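Local coordinates for putative transcriptional regulator, IclR family (Arthrobacter aurescens, PDB 3OBF), which probably regulates transcription by binding DNA, the crystallised piece being its C-terminal domain of the GAF clan rather than the helix-turn-helix part, at residues 8-13 with 38-43; 27-32 with 66-71; 31-36 with 53-58; 126-131 with 166-171; 137-142 with 158-163. All blocks are in the same frame, centred on the assembly; numbering follows the deposited sequence.

Contact 1 (8-13 with 38-43)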
# COMPACT_ATOMS: atom_id res chain seq x y z
N VAL A 8 15.42 -8.15 1.17
CA VAL A 8 15.11 -8.07 2.58
C VAL A 8 13.63 -8.38 2.80
O VAL A 8 13.26 -8.96 3.81
CB VAL A 8 15.47 -6.67 3.12
CG1 VAL A 8 14.68 -6.36 4.38
CG2 VAL A 8 16.97 -6.57 3.37
N ALA A 9 12.79 -8.02 1.83
CA ALA A 9 11.37 -8.16 2.01
C ALA A 9 10.91 -9.58 1.85
O ALA A 9 9.93 -9.96 2.48
CB ALA A 9 10.55 -7.23 1.05
N TYR A 10 11.57 -10.36 0.99
CA TYR A 10 11.02 -11.68 0.67
C TYR A 10 10.67 -12.58 1.90
O TYR A 10 9.55 -13.08 1.95
CB TYR A 10 11.85 -12.45 -0.36
CG TYR A 10 11.20 -13.78 -0.64
CD1 TYR A 10 10.20 -13.88 -1.59
CD2 TYR A 10 11.54 -14.92 0.10
CE1 TYR A 10 9.56 -15.10 -1.84
CE2 TYR A 10 10.89 -16.15 -0.15
CZ TYR A 10 9.90 -16.21 -1.12
OH TYR A 10 9.26 -17.37 -1.38
N PRO A 11 11.61 -12.77 2.86
CA PRO A 11 11.28 -13.63 4.02
C PRO A 11 10.16 -13.03 4.85
O PRO A 11 9.41 -13.78 5.51
CB PRO A 11 12.55 -13.62 4.88
CG PRO A 11 13.64 -13.07 4.01
CD PRO A 11 12.99 -12.25 2.93
N VAL A 12 10.09 -11.70 4.86
CA VAL A 12 9.12 -11.02 5.70
C VAL A 12 7.72 -11.18 5.04
O VAL A 12 6.73 -11.40 5.72
CB VAL A 12 9.51 -9.53 5.92
CG1 VAL A 12 8.38 -8.76 6.60
CG2 VAL A 12 10.79 -9.40 6.76
N LEU A 13 7.66 -11.11 3.72
CA LEU A 13 6.35 -11.32 3.02
C LEU A 13 5.89 -12.76 3.19
O LEU A 13 4.72 -13.00 3.38
CB LEU A 13 6.41 -10.99 1.52
CG LEU A 13 6.79 -9.60 1.03
CD1 LEU A 13 6.99 -9.64 -0.49
CD2 LEU A 13 5.75 -8.51 1.44
N GLU A 38 7.21 -7.94 -5.96
CA GLU A 38 7.44 -9.17 -5.23
C GLU A 38 6.18 -9.50 -4.44
O GLU A 38 5.64 -8.63 -3.75
CB GLU A 38 8.63 -9.02 -4.27
CG GLU A 38 9.24 -10.33 -3.80
CD GLU A 38 10.63 -10.12 -3.19
OE1 GLU A 38 11.60 -10.64 -3.79
OE2 GLU A 38 10.75 -9.42 -2.14
N GLN A 39 5.73 -10.75 -4.52
CA GLN A 39 4.52 -11.14 -3.81
C GLN A 39 4.45 -12.64 -3.47
O GLN A 39 5.09 -13.47 -4.12
CB GLN A 39 3.27 -10.68 -4.60
CG GLN A 39 3.00 -11.48 -5.88
CD GLN A 39 1.94 -12.54 -5.68
OE1 GLN A 39 2.27 -13.71 -5.50
NE2 GLN A 39 0.66 -12.14 -5.69
N ILE A 40 3.69 -12.96 -2.42
CA ILE A 40 3.44 -14.34 -1.99
C ILE A 40 1.94 -14.53 -2.11
O ILE A 40 1.19 -13.74 -1.57
CB ILE A 40 3.76 -14.54 -0.50
CG1 ILE A 40 5.09 -13.90 -0.09
CG2 ILE A 40 3.68 -16.10 -0.11
CD1 ILE A 40 6.29 -14.64 -0.66
N PRO A 41 1.48 -15.58 -2.79
CA PRO A 41 0.01 -15.69 -2.91
C PRO A 41 -0.68 -16.23 -1.64
O PRO A 41 -0.08 -17.02 -0.89
CB PRO A 41 -0.18 -16.68 -4.09
CG PRO A 41 1.04 -17.63 -3.95
CD PRO A 41 2.19 -16.61 -3.57
N SER A 42 -1.92 -15.79 -1.40
CA SER A 42 -2.82 -16.38 -0.42
C SER A 42 -2.87 -17.91 -0.58
O SER A 42 -2.84 -18.41 -1.70
CB SER A 42 -4.23 -15.82 -0.62
OG SER A 42 -5.16 -16.42 0.25
N ARG A 43 -2.96 -18.63 0.54
CA ARG A 43 -3.09 -20.10 0.50
C ARG A 43 -4.49 -20.49 0.01
O ARG A 43 -4.78 -21.66 -0.21
CB ARG A 43 -2.86 -20.74 1.87
CG ARG A 43 -3.93 -20.36 2.88
CD ARG A 43 -3.73 -20.96 4.25
NE ARG A 43 -4.80 -20.52 5.13
CZ ARG A 43 -6.01 -21.09 5.17
NH1 ARG A 43 -6.28 -22.16 4.41
NH2 ARG A 43 -6.93 -20.61 5.99

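Contact 2 (27-32 with 66-71)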
# COMPACT_ATOMS: atom_id res chain seq x y z
N MSE A 27 5.40 -3.27 -3.02
CA MSE A 27 5.10 -2.32 -4.06
C MSE A 27 6.22 -1.27 -4.17
O MSE A 27 6.85 -0.89 -3.16
CB MSE A 27 3.78 -1.61 -3.79
CG MSE A 27 2.69 -2.50 -3.27
SE MSE A 27 2.22 -3.93 -4.54
CE MSE A 27 1.29 -2.87 -5.86
N VAL A 28 6.46 -0.82 -5.41
CA VAL A 28 7.30 0.35 -5.66
C VAL A 28 6.53 1.42 -6.45
O VAL A 28 5.55 1.13 -7.13
CB VAL A 28 8.64 0.03 -6.35
CG1 VAL A 28 9.49 -0.92 -5.47
CG2 VAL A 28 8.39 -0.53 -7.78
N TRP A 29 7.02 2.66 -6.34
CA TRP A 29 6.37 3.83 -6.91
C TRP A 29 7.20 4.30 -8.06
O TRP A 29 8.42 4.46 -7.91
CB TRP A 29 6.35 4.91 -5.83
CG TRP A 29 5.59 6.17 -6.17
CD1 TRP A 29 6.08 7.45 -6.16
CD2 TRP A 29 4.20 6.27 -6.52
NE1 TRP A 29 5.09 8.34 -6.50
CE2 TRP A 29 3.93 7.64 -6.73
CE3 TRP A 29 3.17 5.34 -6.68
CZ2 TRP A 29 2.66 8.10 -7.08
CZ3 TRP A 29 1.91 5.80 -7.02
CH2 TRP A 29 1.66 7.17 -7.21
N ASN A 30 6.59 4.50 -9.22
CA ASN A 30 7.29 5.18 -10.33
C ASN A 30 6.88 6.63 -10.56
O ASN A 30 7.26 7.25 -11.57
CB ASN A 30 7.19 4.38 -11.64
CG ASN A 30 5.77 4.25 -12.13
OD1 ASN A 30 4.89 4.97 -11.70
ND2 ASN A 30 5.55 3.32 -13.05
N GLY A 31 6.08 7.18 -9.66
CA GLY A 31 5.67 8.59 -9.75
C GLY A 31 4.24 8.80 -10.19
O GLY A 31 3.63 9.81 -9.88
N ASN A 32 3.68 7.85 -10.92
CA ASN A 32 2.25 7.94 -11.20
C ASN A 32 1.52 6.59 -11.07
O ASN A 32 0.33 6.48 -11.43
CB ASN A 32 2.00 8.67 -12.55
CG ASN A 32 2.67 7.99 -13.72
OD1 ASN A 32 3.15 6.86 -13.60
ND2 ASN A 32 2.71 8.66 -14.85
N VAL A 66 -0.36 5.32 0.23
CA VAL A 66 0.93 5.31 0.96
C VAL A 66 1.98 6.14 0.20
O VAL A 66 2.63 7.03 0.78
CB VAL A 66 1.39 3.87 1.15
CG1 VAL A 66 2.83 3.79 1.60
CG2 VAL A 66 0.50 3.19 2.14
N PHE A 67 2.15 5.86 -1.09
CA PHE A 67 3.11 6.62 -1.86
C PHE A 67 2.77 8.11 -2.02
O PHE A 67 3.64 8.96 -1.97
CB PHE A 67 3.36 5.98 -3.24
CG PHE A 67 4.05 4.67 -3.16
CD1 PHE A 67 5.31 4.57 -2.55
CD2 PHE A 67 3.45 3.53 -3.67
CE1 PHE A 67 5.97 3.34 -2.45
CE2 PHE A 67 4.12 2.29 -3.59
CZ PHE A 67 5.39 2.20 -2.99
N LEU A 68 1.50 8.43 -2.22
CA LEU A 68 1.14 9.84 -2.35
C LEU A 68 1.37 10.63 -1.04
O LEU A 68 1.59 11.84 -1.07
CB LEU A 68 -0.28 9.96 -2.88
CG LEU A 68 -0.50 9.54 -4.34
CD1 LEU A 68 -1.96 9.72 -4.73
CD2 LEU A 68 0.34 10.35 -5.28
N ALA A 69 1.33 9.94 0.10
CA ALA A 69 1.74 10.56 1.37
C ALA A 69 3.20 11.03 1.36
O ALA A 69 3.56 11.96 2.07
CB ALA A 69 1.48 9.62 2.56
N SER A 70 4.02 10.41 0.51
CA SER A 70 5.42 10.83 0.39
C SER A 70 5.62 12.01 -0.56
O SER A 70 6.71 12.59 -0.58
CB SER A 70 6.33 9.68 -0.07
OG SER A 70 6.18 9.47 -1.47
N GLU A 71 4.60 12.35 -1.35
CA GLU A 71 4.69 13.47 -2.29
C GLU A 71 4.33 14.83 -1.64
O GLU A 71 3.68 14.93 -0.60
CB GLU A 71 3.78 13.25 -3.52
CG GLU A 71 4.08 11.99 -4.36
CD GLU A 71 5.36 12.10 -5.23
OE1 GLU A 71 6.00 13.17 -5.28
OE2 GLU A 71 5.72 11.09 -5.89

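Contact 3 (31-36 with 53-58)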
# COMPACT_ATOMS: atom_id res chain seq x y z
N GLY A 31 6.08 7.18 -9.66
CA GLY A 31 5.67 8.59 -9.75
C GLY A 31 4.24 8.80 -10.19
O GLY A 31 3.63 9.81 -9.88
N ASN A 32 3.68 7.85 -10.92
CA ASN A 32 2.25 7.94 -11.20
C ASN A 32 1.52 6.59 -11.07
O ASN A 32 0.33 6.48 -11.43
CB ASN A 32 2.00 8.67 -12.55
CG ASN A 32 2.67 7.99 -13.72
OD1 ASN A 32 3.15 6.86 -13.60
ND2 ASN A 32 2.71 8.66 -14.85
N GLU A 33 2.24 5.58 -10.56
CA GLU A 33 1.72 4.21 -10.44
C GLU A 33 2.43 3.43 -9.35
O GLU A 33 3.65 3.54 -9.17
CB GLU A 33 1.94 3.36 -11.69
CG GLU A 33 1.37 3.81 -12.98
CD GLU A 33 1.92 2.96 -14.10
OE1 GLU A 33 3.15 2.76 -14.12
OE2 GLU A 33 1.13 2.47 -14.93
N SER A 34 1.65 2.60 -8.69
CA SER A 34 2.21 1.67 -7.75
C SER A 34 2.34 0.32 -8.46
O SER A 34 1.43 -0.11 -9.17
CB SER A 34 1.32 1.59 -6.53
OG SER A 34 1.95 0.77 -5.60
N MSE A 35 3.50 -0.34 -8.32
CA MSE A 35 3.73 -1.59 -9.04
C MSE A 35 4.15 -2.71 -8.12
O MSE A 35 5.00 -2.51 -7.25
CB MSE A 35 4.77 -1.41 -10.18
CG MSE A 35 4.88 -2.62 -11.11
SE MSE A 35 6.21 -2.31 -12.49
CE MSE A 35 5.77 -3.67 -13.79
N CYS A 36 3.57 -3.89 -8.34
CA CYS A 36 3.94 -5.05 -7.55
C CYS A 36 5.24 -5.69 -8.08
O CYS A 36 5.33 -6.09 -9.24
CB CYS A 36 2.80 -6.06 -7.48
SG CYS A 36 3.34 -7.56 -6.61
N GLY A 53 4.03 -7.39 -11.27
CA GLY A 53 3.93 -6.47 -12.41
C GLY A 53 2.62 -5.69 -12.47
O GLY A 53 2.53 -4.76 -13.24
N ALA A 54 1.64 -6.04 -11.63
CA ALA A 54 0.40 -5.31 -11.59
C ALA A 54 0.68 -3.85 -11.21
O ALA A 54 1.56 -3.55 -10.38
CB ALA A 54 -0.59 -5.97 -10.61
N ARG A 55 -0.05 -2.96 -11.87
CA ARG A 55 0.13 -1.53 -11.72
C ARG A 55 -1.17 -0.88 -11.28
O ARG A 55 -2.23 -1.15 -11.85
CB ARG A 55 0.59 -0.90 -13.03
CG ARG A 55 2.01 -1.25 -13.50
CD ARG A 55 2.13 -0.87 -15.00
NE ARG A 55 3.36 -1.34 -15.65
CZ ARG A 55 4.52 -0.66 -15.72
NH1 ARG A 55 4.64 0.54 -15.17
NH2 ARG A 55 5.57 -1.19 -16.33
N TYR A 56 -1.09 -0.02 -10.28
CA TYR A 56 -2.28 0.59 -9.68
C TYR A 56 -2.19 2.11 -9.79
O TYR A 56 -1.18 2.69 -9.39
CB TYR A 56 -2.44 0.13 -8.21
CG TYR A 56 -2.60 -1.37 -8.09
CD1 TYR A 56 -3.87 -1.97 -8.14
CD2 TYR A 56 -1.47 -2.19 -7.98
CE1 TYR A 56 -4.01 -3.36 -8.07
CE2 TYR A 56 -1.59 -3.57 -7.92
CZ TYR A 56 -2.86 -4.15 -7.96
OH TYR A 56 -2.94 -5.51 -7.89
N ASN A 57 -3.23 2.76 -10.33
CA ASN A 57 -3.24 4.24 -10.35
C ASN A 57 -4.55 4.89 -9.84
O ASN A 57 -4.83 6.06 -10.13
CB ASN A 57 -2.85 4.80 -11.72
CG ASN A 57 -3.97 4.70 -12.72
OD1 ASN A 57 -4.73 3.76 -12.69
ND2 ASN A 57 -4.09 5.68 -13.59
N GLU A 58 -5.32 4.13 -9.06
CA GLU A 58 -6.52 4.66 -8.41
C GLU A 58 -6.10 5.22 -7.07
O GLU A 58 -5.38 4.58 -6.28
CB GLU A 58 -7.57 3.56 -8.21
CG GLU A 58 -8.08 3.02 -9.59
CD GLU A 58 -8.93 1.77 -9.49
OE1 GLU A 58 -10.16 1.91 -9.33
OE2 GLU A 58 -8.39 0.64 -9.61

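Contact 4 (126-131 with 166-171)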
# COMPACT_ATOMS: atom_id res chain seq x y z
N SER A 126 1.43 -0.23 3.93
CA SER A 126 2.31 0.51 4.86
C SER A 126 3.64 0.88 4.20
O SER A 126 4.11 0.15 3.34
CB SER A 126 2.59 -0.33 6.11
OG SER A 126 1.37 -0.59 6.79
N PRO A 127 4.25 2.02 4.61
CA PRO A 127 5.46 2.49 3.92
C PRO A 127 6.73 1.81 4.46
O PRO A 127 6.76 1.39 5.61
CB PRO A 127 5.46 4.00 4.19
CG PRO A 127 4.70 4.13 5.55
CD PRO A 127 3.69 3.01 5.55
N VAL A 128 7.74 1.68 3.61
CA VAL A 128 9.03 1.13 3.97
C VAL A 128 9.98 2.28 3.74
O VAL A 128 9.86 2.97 2.73
CB VAL A 128 9.40 -0.06 3.04
CG1 VAL A 128 10.88 -0.47 3.21
CG2 VAL A 128 8.48 -1.24 3.31
N TYR A 129 10.90 2.51 4.68
CA TYR A 129 11.89 3.60 4.56
C TYR A 129 13.32 3.10 4.50
O TYR A 129 13.64 2.06 5.09
CB TYR A 129 11.77 4.59 5.73
CG TYR A 129 10.43 5.23 5.83
CD1 TYR A 129 10.13 6.37 5.10
CD2 TYR A 129 9.46 4.70 6.67
CE1 TYR A 129 8.85 6.97 5.20
CE2 TYR A 129 8.22 5.29 6.79
CZ TYR A 129 7.92 6.41 6.05
OH TYR A 129 6.67 6.97 6.16
N ASP A 130 14.19 3.85 3.82
CA ASP A 130 15.62 3.56 3.80
C ASP A 130 16.33 4.35 4.90
O ASP A 130 15.67 5.06 5.68
CB ASP A 130 16.24 3.84 2.41
CG ASP A 130 16.33 5.35 2.04
OD1 ASP A 130 16.24 6.27 2.92
OD2 ASP A 130 16.51 5.62 0.82
N HIS A 131 17.65 4.22 4.96
CA HIS A 131 18.45 4.81 6.04
C HIS A 131 18.47 6.35 5.99
O HIS A 131 18.81 7.01 6.95
CB HIS A 131 19.87 4.21 6.03
CG HIS A 131 20.71 4.66 4.86
ND1 HIS A 131 21.49 5.80 4.89
CD2 HIS A 131 20.88 4.11 3.63
CE1 HIS A 131 22.11 5.94 3.73
NE2 HIS A 131 21.77 4.93 2.95
N LYS A 166 9.48 -4.18 9.86
CA LYS A 166 10.55 -5.18 9.84
C LYS A 166 11.46 -4.98 8.60
O LYS A 166 12.66 -5.12 8.68
CB LYS A 166 9.97 -6.61 9.77
CG LYS A 166 9.76 -7.30 11.08
CD LYS A 166 9.85 -8.81 10.91
CE LYS A 166 10.54 -9.46 12.16
NZ LYS A 166 9.61 -9.89 13.26
N VAL A 167 10.85 -4.73 7.45
CA VAL A 167 11.64 -4.45 6.26
C VAL A 167 12.49 -3.18 6.43
O VAL A 167 13.69 -3.17 6.13
CB VAL A 167 10.73 -4.39 5.00
CG1 VAL A 167 11.54 -4.03 3.71
CG2 VAL A 167 10.03 -5.72 4.85
N THR A 168 11.88 -2.11 6.95
CA THR A 168 12.59 -0.86 7.21
C THR A 168 13.78 -1.10 8.13
O THR A 168 14.90 -0.68 7.83
CB THR A 168 11.66 0.16 7.87
OG1 THR A 168 10.64 0.55 6.96
CG2 THR A 168 12.44 1.41 8.35
N THR A 169 13.53 -1.78 9.25
CA THR A 169 14.57 -2.12 10.20
C THR A 169 15.70 -2.86 9.50
O THR A 169 16.87 -2.56 9.71
CB THR A 169 14.02 -3.04 11.30
OG1 THR A 169 13.09 -2.32 12.12
CG2 THR A 169 15.15 -3.60 12.19
N ARG A 170 15.35 -3.82 8.66
CA ARG A 170 16.37 -4.64 8.05
C ARG A 170 17.15 -3.91 6.98
O ARG A 170 18.25 -4.33 6.65
CB ARG A 170 15.78 -5.94 7.51
CG ARG A 170 15.38 -6.94 8.56
CD ARG A 170 15.62 -8.29 7.97
NE ARG A 170 14.69 -9.33 8.40
CZ ARG A 170 14.15 -10.23 7.56
NH1 ARG A 170 14.42 -10.18 6.24
NH2 ARG A 170 13.31 -11.15 8.03
N LEU A 171 16.60 -2.82 6.45
CA LEU A 171 17.30 -1.94 5.51
C LEU A 171 18.21 -0.93 6.20
O LEU A 171 18.88 -0.16 5.54
CB LEU A 171 16.31 -1.19 4.61
CG LEU A 171 15.47 -1.98 3.60
CD1 LEU A 171 14.46 -1.06 2.95
CD2 LEU A 171 16.33 -2.59 2.53
O HOH W 1 7.97 1.00 7.73

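Contact 5 (137-142 with 158-163)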
# COMPACT_ATOMS: atom_id res chain seq x y z
N ALA A 137 9.39 1.95 -0.65
CA ALA A 137 8.52 0.87 -1.06
C ALA A 137 7.35 0.88 -0.13
O ALA A 137 7.31 1.66 0.82
CB ALA A 137 9.27 -0.48 -0.98
N SER A 138 6.39 0.01 -0.38
CA SER A 138 5.40 -0.27 0.62
C SER A 138 5.00 -1.72 0.62
O SER A 138 5.14 -2.42 -0.37
CB SER A 138 4.21 0.67 0.48
OG SER A 138 3.23 0.15 -0.34
N VAL A 139 4.52 -2.19 1.77
CA VAL A 139 3.97 -3.54 1.85
C VAL A 139 2.45 -3.47 1.70
O VAL A 139 1.80 -2.62 2.33
CB VAL A 139 4.36 -4.19 3.18
CG1 VAL A 139 3.65 -5.60 3.35
CG2 VAL A 139 5.92 -4.29 3.28
N LEU A 140 1.89 -4.34 0.85
CA LEU A 140 0.46 -4.39 0.58
C LEU A 140 -0.10 -5.77 0.98
O LEU A 140 0.51 -6.80 0.68
CB LEU A 140 0.19 -4.12 -0.91
CG LEU A 140 -1.20 -4.39 -1.54
CD1 LEU A 140 -2.27 -3.45 -0.97
CD2 LEU A 140 -1.20 -4.34 -3.12
N ILE A 141 -1.26 -5.76 1.66
CA ILE A 141 -2.05 -6.96 1.84
C ILE A 141 -3.36 -6.72 1.11
O ILE A 141 -4.22 -5.97 1.59
CB ILE A 141 -2.32 -7.32 3.35
CG1 ILE A 141 -1.01 -7.47 4.16
CG2 ILE A 141 -3.17 -8.62 3.43
CD1 ILE A 141 -1.24 -7.70 5.69
N PRO A 142 -3.51 -7.32 -0.08
CA PRO A 142 -4.85 -7.31 -0.71
C PRO A 142 -5.65 -8.55 -0.31
O PRO A 142 -5.06 -9.59 -0.06
CB PRO A 142 -4.51 -7.35 -2.19
CG PRO A 142 -3.14 -8.23 -2.24
CD PRO A 142 -2.51 -8.07 -0.87
N GLU A 158 -2.57 -3.73 11.01
CA GLU A 158 -1.55 -3.82 12.05
C GLU A 158 -0.47 -4.80 11.62
O GLU A 158 0.73 -4.54 11.79
CB GLU A 158 -2.16 -4.27 13.38
CG GLU A 158 -1.15 -4.51 14.50
CD GLU A 158 -1.82 -4.82 15.85
OE1 GLU A 158 -3.03 -4.53 16.00
OE2 GLU A 158 -1.14 -5.35 16.76
N ALA A 159 -0.89 -5.93 11.07
CA ALA A 159 0.05 -6.93 10.57
C ALA A 159 0.92 -6.31 9.46
O ALA A 159 2.14 -6.49 9.43
CB ALA A 159 -0.69 -8.16 10.05
N CYS A 160 0.27 -5.54 8.59
CA CYS A 160 0.95 -4.93 7.45
C CYS A 160 1.99 -3.94 7.95
O CYS A 160 3.10 -3.91 7.47
CB CYS A 160 -0.07 -4.24 6.56
SG CYS A 160 0.57 -3.67 5.03
N ALA A 161 1.60 -3.13 8.93
CA ALA A 161 2.47 -2.12 9.47
C ALA A 161 3.65 -2.79 10.19
O ALA A 161 4.80 -2.31 10.07
CB ALA A 161 1.69 -1.24 10.42
N ALA A 162 3.38 -3.89 10.89
CA ALA A 162 4.46 -4.60 11.58
C ALA A 162 5.45 -5.16 10.59
O ALA A 162 6.65 -5.03 10.79
CB ALA A 162 3.91 -5.72 12.52
N ALA A 163 4.97 -5.75 9.49
CA ALA A 163 5.83 -6.28 8.43
C ALA A 163 6.64 -5.18 7.75
O ALA A 163 7.86 -5.33 7.54
CB ALA A 163 5.01 -7.07 7.39

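Contact 1 (8-13 with 38-43)
E38 reaches from the strand across to the helix, and its side chain meets L13, then Y10 and A9. CB and then CG run past the end of L13, CG standing 4.1 Å from L13 CD1. Beyond them CD arrives at Y10, 3.9 Å from Y10 CB and close to the plane of the phenol ring at its edge; the carboxylate is turned 75° from that ring. OE2 comes to 3.4 Å from Y10 N, but the angle is poor and the two are not hydrogen-bonded; it also lies beside the methyl of A9. What sends the chain this way is its first torsion, with CG opposite the backbone N (chi1 -161°), followed by an extended course. R6, a turn earlier on the helix, touches E38 as well.

This is helix-on-sheet packing in the IclR C-terminal domain: helix 3-20 lies over strand 34-40, their local axes 8.5 Å apart and only 17° from parallel. L13 turns its CD1 methyl to the strand backbone, 3.7 Å from E38 O. I40, two residues after E38 on the strand, fills the angle between L13 and Y10. Its CG1 sits 3.6 Å from L13 CB, while CD1 goes on to Y10 CE1 at 3.5 Å, approaching the ring obliquely. An alanine at E38 is likely to open a gap beside L13 CD1 and remove the group bordering the Y10 ring, leaving that phenol freer to turn. Strand 24-29 adds L26, which packs against A9, L13 and E38 alike.

Contact 2 (27-32 with 66-71)
W29, at the end of strand 24-29, comes closest to F67 of helix 62-69, with CA atoms 6.6 Å apart; the chain then leaves the strand through an Asx turn at N30. The indole and the phenyl ring lie nearly parallel but displaced, running in opposing directions, so their planes, 20° apart, hardly overlap. Each ring instead receives the other's CB as a CH-pi contact: W29 CB stands 3.5 Å from the centroid of the F67 ring, and F67 CB 3.7 Å from that of the six-membered ring of W29. The backbone N of G31 lies over the opposite face of the indole. At the indole edge NE1 gives a hydrogen bond to E71 OE2 (2.9 Å, 153°), nearly in the ring plane and on the anti side of the carboxylate, which, with F67 CB and G31 N on the two faces, probably helps to hold the indole's rotation. L68 CD2 adds an oblique contact 3.7 Å from W29 CZ2. The edge of the F67 ring is met in plane by M27 O, 3.4 Å from CZ. Around this core, S34 of the adjacent strand touches F67, V76 and L79 of helix 73-82 and Y98 and L102 of helix 92-108 pack on L68, and S138 of strand 135-144 borders M27.

Contact 3 (31-36 with 53-58)
The R55 guanidinium carries selenomethionine M35 on one face, with SE 4.0 Å above the plane and over its centre, and takes E33 OE1 at its edge. That edge contact is a salt bridge, R55 NH1 to E33 OE1 at 2.9 Å; the N-H...O angle of 141° is somewhat bent, and the oxygen is met on its syn side. The phenol ring of Y56, on the other side of the sheet, has S34 O at its edge. OE1 also accepts from N30 ND2, so two donors grip one carboxylate oxygen. A glutamine in place of E33 would probably leave the R55 charge without its anionic mate. Beneath these side chains strand 55-56 pairs antiparallel with strand 34-40, at the margin of the six-stranded sheet of this domain. S34 and Y56 form the hydrogen-bonded pair, S34 N to Y56 O at 2.9 Å and Y56 N to S34 O at 2.8 Å; M35 and R55 form the non-hydrogen-bonded pair next to it. The pairing runs on through C36 N to A54 O, 2.9 Å, and G53 N to C36 O, 2.7 Å. Extended from CG onward, M35 brings its CE methyl to 3.5 Å from G53 O. On the side of S34 and Y56, V64 of helix 62-69 touches both residues.

Contact 4 (126-131 with 166-171)
T168 presses its hydroxyl against the backbone of the strand: OG1 accepts from Y129 N at 3.0 Å with a nearly straight N-H...O angle of 168°, and lies 3.4 Å from V128 CA. The first torsion of T168 puts OG1 opposite its own carbonyl carbon (chi1 -67°), and on the other branch CG2 comes to 3.5 Å from Y129 O. OG1 is also hydrogen-bonded to A164 O one turn back, and to a water at 2.8 Å, which itself donates to P127 O. V128 supplies the apolar half. Its CG1 methyl sits between V167 CG1, 3.7 Å away, and L171 CD1, 3.6 Å away, bridging successive turns of the helix; the V128 and L171 side chains are roughly perpendicular. Strand 121-129 and helix 150-170 run side by side, their local axes 6.9 Å apart and 4° from parallel, the last helix of the domain lying on its sheet. Strand 135-144 flanks V128 through V136. With several partners around one hydroxyl, the threonine serves helix and strand at once, so a buried polar atom is paid for by bonds to backbone, and the Y129 amide finds an acceptor in a helix side chain.

Contact 5 (137-142 with 158-163)
C160 has its CB directed toward strand 135-144 and lies between V139 and I141, the two strand residues whose CB bonds are directed at the helix. The thiol and the methylene do different work. SG, carried opposite the backbone N of its residue (chi1 -171°), reaches the strand backbone and stops 3.1 Å from V139 O, with V139 CG1 alongside at 4.0 Å. CB faces I141 instead: the CD1 methyl of I141 is 3.8 Å from it, and I141 CG1 is close behind at 4.1 Å. I141 gets there by extending its CD1 end toward the helix, CG1 being placed opposite its carbonyl carbon (chi1 -57°), and the same methyl touches A159 CB at 4.4 Å. V139 and I141 therefore meet the one cysteine from different sides, the valine at the sulfur and the isoleucine at the carbon next to it. L140, between them in sequence, turns to the other side of the sheet.

The strand and helix 150-170 run roughly antiparallel, their local axes 8.3 Å apart and 151° between their directions. A159 and A163 present small side chains beside C160. L16 of helix 3-20 packs on V139, I141, A159 and A163, and V124 of the adjacent strand touches I141 and C160, so the contact is enclosed by helix and sheet. The contact is mostly apolar and probably held by close packing, apart from the C160 sulfur, which lies against the V139 carbonyl oxygen and is the single side-chain heteroatom among the groups that touch.

Overall arrangement
All five contacts reach one antiparallel sheet of the domain. Helices 3-20 and 150-170 lie on one side, serving contacts 1, 4 and 5, while helix 62-69 of contact 2 lies on the other. Contacts 2 and 3 are neighbours, with centres about 9 Å apart, and are joined through V28 and M35. Contact 5 lies about 11 Å between centres from contact 1 and from contact 4; S126 with V139 and V128 with A137 tie it to contact 4, and V12 on A163 to contact 1. R170 packs on V8, P11 and V12, linking the two helices. Contacts 3 and 4 are about 20 Å apart, centre to centre, connected through the strands between them.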